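Local coordinates for 3'3'-cGAMP-specific phosphodiesterase 3 (Vibrio cholerae O1 biovar El Tor str. N16961, PDB 5Z7C), which is a mainly helical protein of the HD-domain family, with one partial and one fuller HD-domain region, at residues C48-G51 with M52-M56; L58-E62 with P63-D67; I192-F195 with S196-L200. The protein carries 2 engineered substitutions. All coordinates share one frame; numbering follows the deposited sequence.

Overall arrangement
All three contacts are local, each made between residues three to five positions apart, yet they adjoin one another on the same side of the chain's centre. Interaction 1 is buried within helix 43-56 and pairs an aromatic edge-to-face contact with a histidine-to-carbonyl bond. Interaction 2, at the surface, starts helix 62-73 with a polar capping box. Interaction 3, partly buried, starts helix 194-211 with a proline at the N-cap position and mostly apolar packing. Side chains knit the three together: Leu65 of interaction 2 reaches the backbone of Gly55, Ile198 of interaction 3 meets Ile54, and Phe195 of interaction 3 lies against Asp67. Of the three, only the surface contact relies on a carboxylate.

Interaction 1. Residues C48-G51 with M52-M56; sequences CWIG and MHIGM
Trp49 and His53 form a local edge-to-face aromatic pair one helical turn apart, in a largely buried part of helix 43-56. The edge of the imidazole is directed at one face of the indole, with CE1 above that face and displaced toward its rim. The centroid of the six-membered ring of Trp49 is 4.3 Å from that of the His53 ring, and the planes make an angle of 59°. Trp49 extends to this place with CG anti to its own backbone N (chi1 171°), which lays the indole beside the next turn.

The same histidine is fixed from a second direction. Its ND1 donates to Trp49 O at 2.7 Å, and the acceptor is only 9° out of the imidazole plane. Because His53 N also gives a weak bond to Trp49 O, at 3.3 Å, one carbonyl receives both the main chain and the ring of the same residue. The ND1 bond and the packing on Trp49 together would restrict rotation of the imidazole, and the bond is consistent with a proton on ND1. This is the i to i+4 geometry of an alpha-helix, with a side chain joining the usual backbone pattern: Met52 N binds Cys48 O at 2.8 Å, while Ile54 N binds Ile50 O and Gly55 N binds Gly51 O, each at 3.1 Å.

On another side of the helix, Ile50 and Ile54 lie alongside each other and point the same way, CG2 of Ile50 being 4.0 Å from CD1 of Ile54. Both meet helix 194-211, and Ile54 also touches Leu233, Val237 and Leu240 of helix 231-242. Phe246 completes the aromatic group: its ring packs on Trp49 and His53, while its carbonyl oxygen accepts a hydrogen bond from Trp49 NE1.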
loop_
_atom_site.group_PDB
_atom_site.type_symbol
_atom_site.label_atom_id
_atom_site.label_comp_id
_atom_site.label_asym_id
_atom_site.label_seq_id
_atom_site.Cartn_x
_atom_site.Cartn_y
_atom_site.Cartn_z
ATOM N N CYS A 48 12.858 7.008 3.761
ATOM C CA CYS A 48 13.513 6.124 4.682
ATOM C C CYS A 48 14.965 6.389 4.628
ATOM O O CYS A 48 15.632 6.461 5.625
ATOM C CB CYS A 48 13.306 4.698 4.244
ATOM S SG CYS A 48 13.325 3.570 5.675
ATOM N N TRP A 49 15.455 6.505 3.430
ATOM C CA TRP A 49 16.826 6.743 3.261
ATOM C C TRP A 49 17.227 8.066 3.854
ATOM O O TRP A 49 18.223 8.142 4.523
ATOM C CB TRP A 49 17.116 6.698 1.783
ATOM C CG TRP A 49 18.437 7.116 1.451
ATOM C CD1 TRP A 49 18.820 8.353 1.181
ATOM C CD2 TRP A 49 19.589 6.305 1.363
ATOM N NE1 TRP A 49 20.139 8.392 0.915
ATOM C CE2 TRP A 49 20.640 7.132 1.026
ATOM C CE3 TRP A 49 19.835 4.954 1.535
ATOM C CZ2 TRP A 49 21.914 6.667 0.857
ATOM C CZ3 TRP A 49 21.090 4.502 1.371
ATOM C CH2 TRP A 49 22.117 5.346 1.036
ATOM N N ILE A 50 16.474 9.119 3.593
ATOM C CA ILE A 50 16.769 10.394 4.196
ATOM C C ILE A 50 16.612 10.355 5.688
ATOM O O ILE A 50 17.459 10.798 6.403
ATOM C CB ILE A 50 15.827 11.455 3.650
ATOM C CG1 ILE A 50 16.035 11.619 2.161
ATOM C CG2 ILE A 50 16.047 12.786 4.306
ATOM C CD1 ILE A 50 14.963 12.368 1.516
ATOM N N GLY A 51 15.512 9.825 6.161
ATOM C CA GLY A 51 15.258 9.787 7.577
ATOM C C GLY A 51 16.211 8.973 8.389
ATOM O O GLY A 51 16.511 9.315 9.494
ATOM N N MET A 52 16.633 7.844 7.866
ATOM C CA MET A 52 17.588 7.023 8.574
ATOM C C MET A 52 18.892 7.764 8.698
ATOM O O MET A 52 19.541 7.727 9.705
ATOM C CB MET A 52 17.751 5.667 7.914
ATOM C CG MET A 52 16.658 4.691 8.250
ATOM S SD MET A 52 16.379 4.418 9.926
ATOM C CE MET A 52 17.662 3.343 10.217
ATOM N N HIS A 53 19.274 8.441 7.647
ATOM C CA HIS A 53 20.489 9.213 7.668
ATOM C C HIS A 53 20.494 10.367 8.641
ATOM O O HIS A 53 21.513 10.678 9.192
ATOM C CB HIS A 53 20.838 9.682 6.288
ATOM C CG HIS A 53 21.548 8.658 5.482
ATOM N ND1 HIS A 53 20.917 7.895 4.534
ATOM C CD2 HIS A 53 22.832 8.255 5.492
ATOM C CE1 HIS A 53 21.786 7.079 3.979
ATOM N NE2 HIS A 53 22.954 7.273 4.549
ATOM N N ILE A 54 19.378 11.044 8.806
ATOM C CA ILE A 54 19.293 12.063 9.798
ATOM C C ILE A 54 19.441 11.411 11.127
ATOM O O ILE A 54 20.126 11.892 11.979
ATOM C CB ILE A 54 17.949 12.749 9.730
ATOM C CG1 ILE A 54 17.839 13.545 8.460
ATOM C CG2 ILE A 54 17.768 13.703 10.837
ATOM C CD1 ILE A 54 16.458 13.881 8.148
ATOM N N GLY A 55 18.743 10.327 11.324
ATOM C CA GLY A 55 18.777 9.646 12.591
ATOM C C GLY A 55 20.143 9.125 12.893
ATOM O O GLY A 55 20.563 9.062 14.022
ATOM N N MET A 56 20.821 8.709 11.847
ATOM C CA MET A 56 22.083 8.040 11.989
ATOM C C MET A 56 23.023 9.019 12.641
ATOM O O MET A 56 23.924 8.642 13.353
ATOM C CB MET A 56 22.593 7.542 10.638
ATOM C CG MET A 56 21.769 6.415 10.027
ATOM S SD MET A 56 22.270 5.861 8.427
ATOM C CE MET A 56 23.740 5.015 8.774
#

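Interaction 2. Residues L58-E62 with P63-D67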
loop_
_atom_site.group_PDB
_atom_site.type_symbol
_atom_site.label_atom_id
_atom_site.label_comp_id
_atom_site.label_asym_id
_atom_site.label_seq_id
_atom_site.Cartn_x
_atom_site.Cartn_y
_atom_site.Cartn_z
ATOM N N LEU A 58 22.221 11.429 14.810
ATOM C CA LEU A 58 21.845 11.895 16.115
ATOM C C LEU A 58 22.262 10.917 17.153
ATOM O O LEU A 58 21.871 11.039 18.287
ATOM C CB LEU A 58 20.351 12.082 16.214
ATOM C CG LEU A 58 19.679 12.942 15.166
ATOM C CD1 LEU A 58 18.253 12.978 15.470
ATOM C CD2 LEU A 58 20.228 14.302 15.221
ATOM N N GLU A 59 23.058 9.947 16.755
ATOM C CA GLU A 59 23.541 8.974 17.697
ATOM C C GLU A 59 22.412 8.269 18.418
ATOM O O GLU A 59 22.430 8.115 19.625
ATOM C CB GLU A 59 24.434 9.668 18.706
ATOM C CG GLU A 59 25.882 9.756 18.310
ATOM C CD GLU A 59 26.763 10.062 19.490
ATOM O OE1 GLU A 59 26.711 11.202 19.981
ATOM O OE2 GLU A 59 27.493 9.154 19.935
ATOM N N LEU A 60 21.428 7.823 17.670
ATOM C CA LEU A 60 20.334 7.101 18.269
ATOM C C LEU A 60 20.731 5.698 18.647
ATOM O O LEU A 60 21.666 5.157 18.119
ATOM C CB LEU A 60 19.155 7.075 17.327
ATOM C CG LEU A 60 18.755 8.432 16.794
ATOM C CD1 LEU A 60 17.734 8.242 15.740
ATOM C CD2 LEU A 60 18.177 9.201 17.912
ATOM N N SER A 61 19.995 5.106 19.557
ATOM C CA SER A 61 20.191 3.726 19.898
ATOM C C SER A 61 19.646 2.822 18.831
ATOM O O SER A 61 18.817 3.215 18.053
ATOM C CB SER A 61 19.574 3.414 21.233
ATOM O OG SER A 61 18.243 3.028 21.129
ATOM N N GLU A 62 20.106 1.592 18.810
ATOM C CA GLU A 62 19.767 0.679 17.749
ATOM C C GLU A 62 18.300 0.429 17.737
ATOM O O GLU A 62 17.707 0.322 16.684
ATOM C CB GLU A 62 20.495 -0.639 17.930
ATOM C CG GLU A 62 21.966 -0.536 17.830
ATOM C CD GLU A 62 22.411 -0.117 16.477
ATOM O OE1 GLU A 62 21.686 -0.333 15.519
ATOM O OE2 GLU A 62 23.506 0.433 16.349
ATOM N N PRO A 63 17.693 0.356 18.896
ATOM C CA PRO A 63 16.262 0.189 18.943
ATOM C C PRO A 63 15.577 1.369 18.333
ATOM O O PRO A 63 14.607 1.198 17.668
ATOM C CB PRO A 63 15.995 0.128 20.424
ATOM C CG PRO A 63 17.110 -0.511 20.931
ATOM C CD PRO A 63 18.275 0.013 20.185
ATOM N N GLU A 64 16.057 2.563 18.601
ATOM C CA GLU A 64 15.462 3.744 18.046
ATOM C C GLU A 64 15.579 3.772 16.562
ATOM O O GLU A 64 14.661 4.126 15.885
ATOM C CB GLU A 64 16.116 4.965 18.641
ATOM C CG GLU A 64 15.859 5.056 20.098
ATOM C CD GLU A 64 16.588 6.169 20.779
ATOM O OE1 GLU A 64 17.698 6.523 20.367
ATOM O OE2 GLU A 64 16.043 6.683 21.753
ATOM N N LEU A 65 16.721 3.395 16.055
ATOM C CA LEU A 65 16.901 3.336 14.640
ATOM C C LEU A 65 15.993 2.328 14.027
ATOM O O LEU A 65 15.624 2.460 12.893
ATOM C CB LEU A 65 18.323 3.017 14.308
ATOM C CG LEU A 65 19.218 4.158 14.695
ATOM C CD1 LEU A 65 20.527 3.650 15.111
ATOM C CD2 LEU A 65 19.358 5.052 13.538
ATOM N N HIS A 66 15.708 1.271 14.745
ATOM C CA HIS A 66 14.788 0.299 14.243
ATOM C C HIS A 66 13.418 0.889 14.136
ATOM O O HIS A 66 12.768 0.780 13.138
ATOM C CB HIS A 66 14.748 -0.861 15.211
ATOM C CG HIS A 66 13.650 -1.834 14.959
ATOM N ND1 HIS A 66 12.391 -1.681 15.473
ATOM C CD2 HIS A 66 13.628 -2.985 14.267
ATOM C CE1 HIS A 66 11.638 -2.692 15.107
ATOM N NE2 HIS A 66 12.366 -3.494 14.368
ATOM N N ASP A 67 12.967 1.496 15.208
ATOM C CA ASP A 67 11.653 2.073 15.270
ATOM C C ASP A 67 11.503 3.191 14.291
ATOM O O ASP A 67 10.452 3.427 13.787
ATOM C CB ASP A 67 11.354 2.548 16.670
ATOM C CG ASP A 67 10.935 1.453 17.548
ATOM O OD1 ASP A 67 11.367 0.341 17.326
ATOM O OD2 ASP A 67 10.159 1.674 18.462
#
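The carboxylate of Glu64 reaches back to Ser61, whose backbone N approaches OE1 on the anti side, 31° out of the carboxylate plane; Leu60 CB lies 3.4 Å from the same OE1. A second flat group, the His66 imidazole, meets Asp67 OD1 at its edge, where ND1 donates in the ring plane over 2.9 Å, and it packs edge-to-face with Phe70.

The Ser61 N to Glu64 OE1 bond measures 2.8 Å. In return, Glu64 N gives a weak bond of 3.4 Å to Ser61 OG; a chi1 of 89°, with OG between the backbone N and the carbonyl carbon, turns the hydroxyl to where Glu64 N can reach it. These reciprocal bonds make a capping box, with Ser61 as the N-cap of helix 62-73. The first turn is then closed by Leu65 N to Ser61 O and His66 N to Glu62 O, both 2.9 Å long. Outside the box, Leu60 CB packs on Leu65 CG at 3.9 Å.

Glu64 thus places a carboxylate at the amino end of a helix, where its negative charge would be expected to interact favourably with the helix dipole while accepting from an N-H that precedes the first turn.

Interaction 3. Residues I192-F195 with S196-L200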
loop_
_atom_site.group_PDB
_atom_site.type_symbol
_atom_site.label_atom_id
_atom_site.label_comp_id
_atom_site.label_asym_id
_atom_site.label_seq_id
_atom_site.Cartn_x
_atom_site.Cartn_y
_atom_site.Cartn_z
ATOM N N ILE A 192 6.747 17.167 20.366
ATOM C CA ILE A 192 6.657 16.313 19.215
ATOM C C ILE A 192 7.636 15.181 19.272
ATOM O O ILE A 192 8.803 15.394 19.515
ATOM C CB ILE A 192 7.016 17.072 17.987
ATOM C CG1 ILE A 192 6.240 18.371 17.938
ATOM C CG2 ILE A 192 6.736 16.241 16.779
ATOM C CD1 ILE A 192 6.454 19.120 16.689
ATOM N N PRO A 193 7.209 13.984 18.938
ATOM C CA PRO A 193 8.122 12.859 18.933
ATOM C C PRO A 193 9.218 13.016 17.918
ATOM O O PRO A 193 9.028 13.600 16.898
ATOM C CB PRO A 193 7.204 11.718 18.567
ATOM C CG PRO A 193 6.010 12.054 19.254
ATOM C CD PRO A 193 5.833 13.509 19.062
ATOM N N LEU A 194 10.385 12.509 18.237
ATOM C CA LEU A 194 11.536 12.693 17.398
ATOM C C LEU A 194 11.360 12.058 16.051
ATOM O O LEU A 194 11.824 12.583 15.068
ATOM C CB LEU A 194 12.776 12.164 18.087
ATOM C CG LEU A 194 14.047 12.183 17.265
ATOM C CD1 LEU A 194 14.524 13.545 17.058
ATOM C CD2 LEU A 194 15.062 11.421 17.965
ATOM N N PHE A 195 10.703 10.919 16.006
ATOM C CA PHE A 195 10.515 10.241 14.745
ATOM C C PHE A 195 9.676 11.023 13.768
ATOM O O PHE A 195 9.990 11.114 12.614
ATOM C CB PHE A 195 9.967 8.837 14.958
ATOM C CG PHE A 195 10.859 7.959 15.773
ATOM C CD1 PHE A 195 12.180 8.222 15.888
ATOM C CD2 PHE A 195 10.364 6.890 16.442
ATOM C CE1 PHE A 195 12.963 7.445 16.643
ATOM C CE2 PHE A 195 11.159 6.124 17.192
ATOM C CZ PHE A 195 12.451 6.401 17.288
ATOM N N SER A 196 8.614 11.619 14.248
ATOM C CA SER A 196 7.767 12.441 13.422
ATOM C C SER A 196 8.480 13.637 12.882
ATOM O O SER A 196 8.262 14.033 11.768
ATOM C CB SER A 196 6.590 12.874 14.224
ATOM O OG SER A 196 6.084 11.784 14.937
ATOM N N ARG A 197 9.341 14.222 13.682
ATOM C CA ARG A 197 10.103 15.346 13.244
ATOM C C ARG A 197 11.019 14.963 12.125
ATOM O O ARG A 197 11.162 15.675 11.170
ATOM C CB ARG A 197 10.899 15.895 14.407
ATOM C CG ARG A 197 10.301 17.114 15.044
ATOM C CD ARG A 197 10.111 16.910 16.490
ATOM N NE ARG A 197 11.382 16.931 17.164
ATOM C CZ ARG A 197 11.597 16.448 18.368
ATOM N NH1 ARG A 197 10.616 15.900 19.039
ATOM N NH2 ARG A 197 12.790 16.530 18.896
ATOM N N ILE A 198 11.694 13.847 12.277
ATOM C CA ILE A 198 12.550 13.354 11.231
ATOM C C ILE A 198 11.756 12.984 10.024
ATOM O O ILE A 198 12.141 13.263 8.916
ATOM C CB ILE A 198 13.296 12.123 11.701
ATOM C CG1 ILE A 198 14.168 12.472 12.885
ATOM C CG2 ILE A 198 14.165 11.579 10.631
ATOM C CD1 ILE A 198 14.703 11.304 13.558
ATOM N N ALA A 199 10.659 12.297 10.252
ATOM C CA ALA A 199 9.865 11.827 9.155
ATOM C C ALA A 199 9.254 12.918 8.344
ATOM O O ALA A 199 9.291 12.868 7.139
ATOM C CB ALA A 199 8.819 10.922 9.647
ATOM N N LEU A 200 8.660 13.895 8.997
ATOM C CA LEU A 200 8.031 14.969 8.272
ATOM C C LEU A 200 9.032 15.730 7.478
ATOM O O LEU A 200 8.810 16.080 6.348
ATOM C CB LEU A 200 7.351 15.911 9.238
ATOM C CG LEU A 200 6.677 17.162 8.693
ATOM C CD1 LEU A 200 5.598 16.723 7.821
ATOM C CD2 LEU A 200 6.119 18.023 9.754
#
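Ile192 packs against the aliphatic part of Arg197: Ile192 CB is 3.4 Å from Arg197 CD, and Ile192 CG2 is 3.5 Å from Arg197 CD. The arginine chain, bent at chi2 and chi3, folds back along the loop that leads into the helix. The end of this side chain is doubtful in detail, since NH1 is modelled implausibly near Ile192 O.

Leu194 and Ile198 supply a second apolar contact one turn apart: Leu194 CG is 3.9 Å from Ile198 CD1. Leu194 has CG anti to the backbone N (chi1 175°), and Ile198 holds CG1 beside its own N, so that CD1 at its end lies against Leu194. On a different side Pro193 CB meets Ser196 OG at 3.8 Å.

Backbone bonds position these groups. Pro193 occupies the N-cap position, and its carbonyl oxygen accepts from Arg197 N at 3.3 Å. Next along the helix, Ile198 N binds Leu194 O at 3.1 Å and Ala199 N binds Phe195 O at 2.7 Å, setting up the start of helix 194-211.

Farther out, Asp230 forms a long, weak ion pair with Arg197 NE. Phe195 and Ala199 turn to helix 62-73, touching Leu68 and Leu72 respectively, whereas Arg197 and Ile198 both rest on Leu233 of helix 231-242.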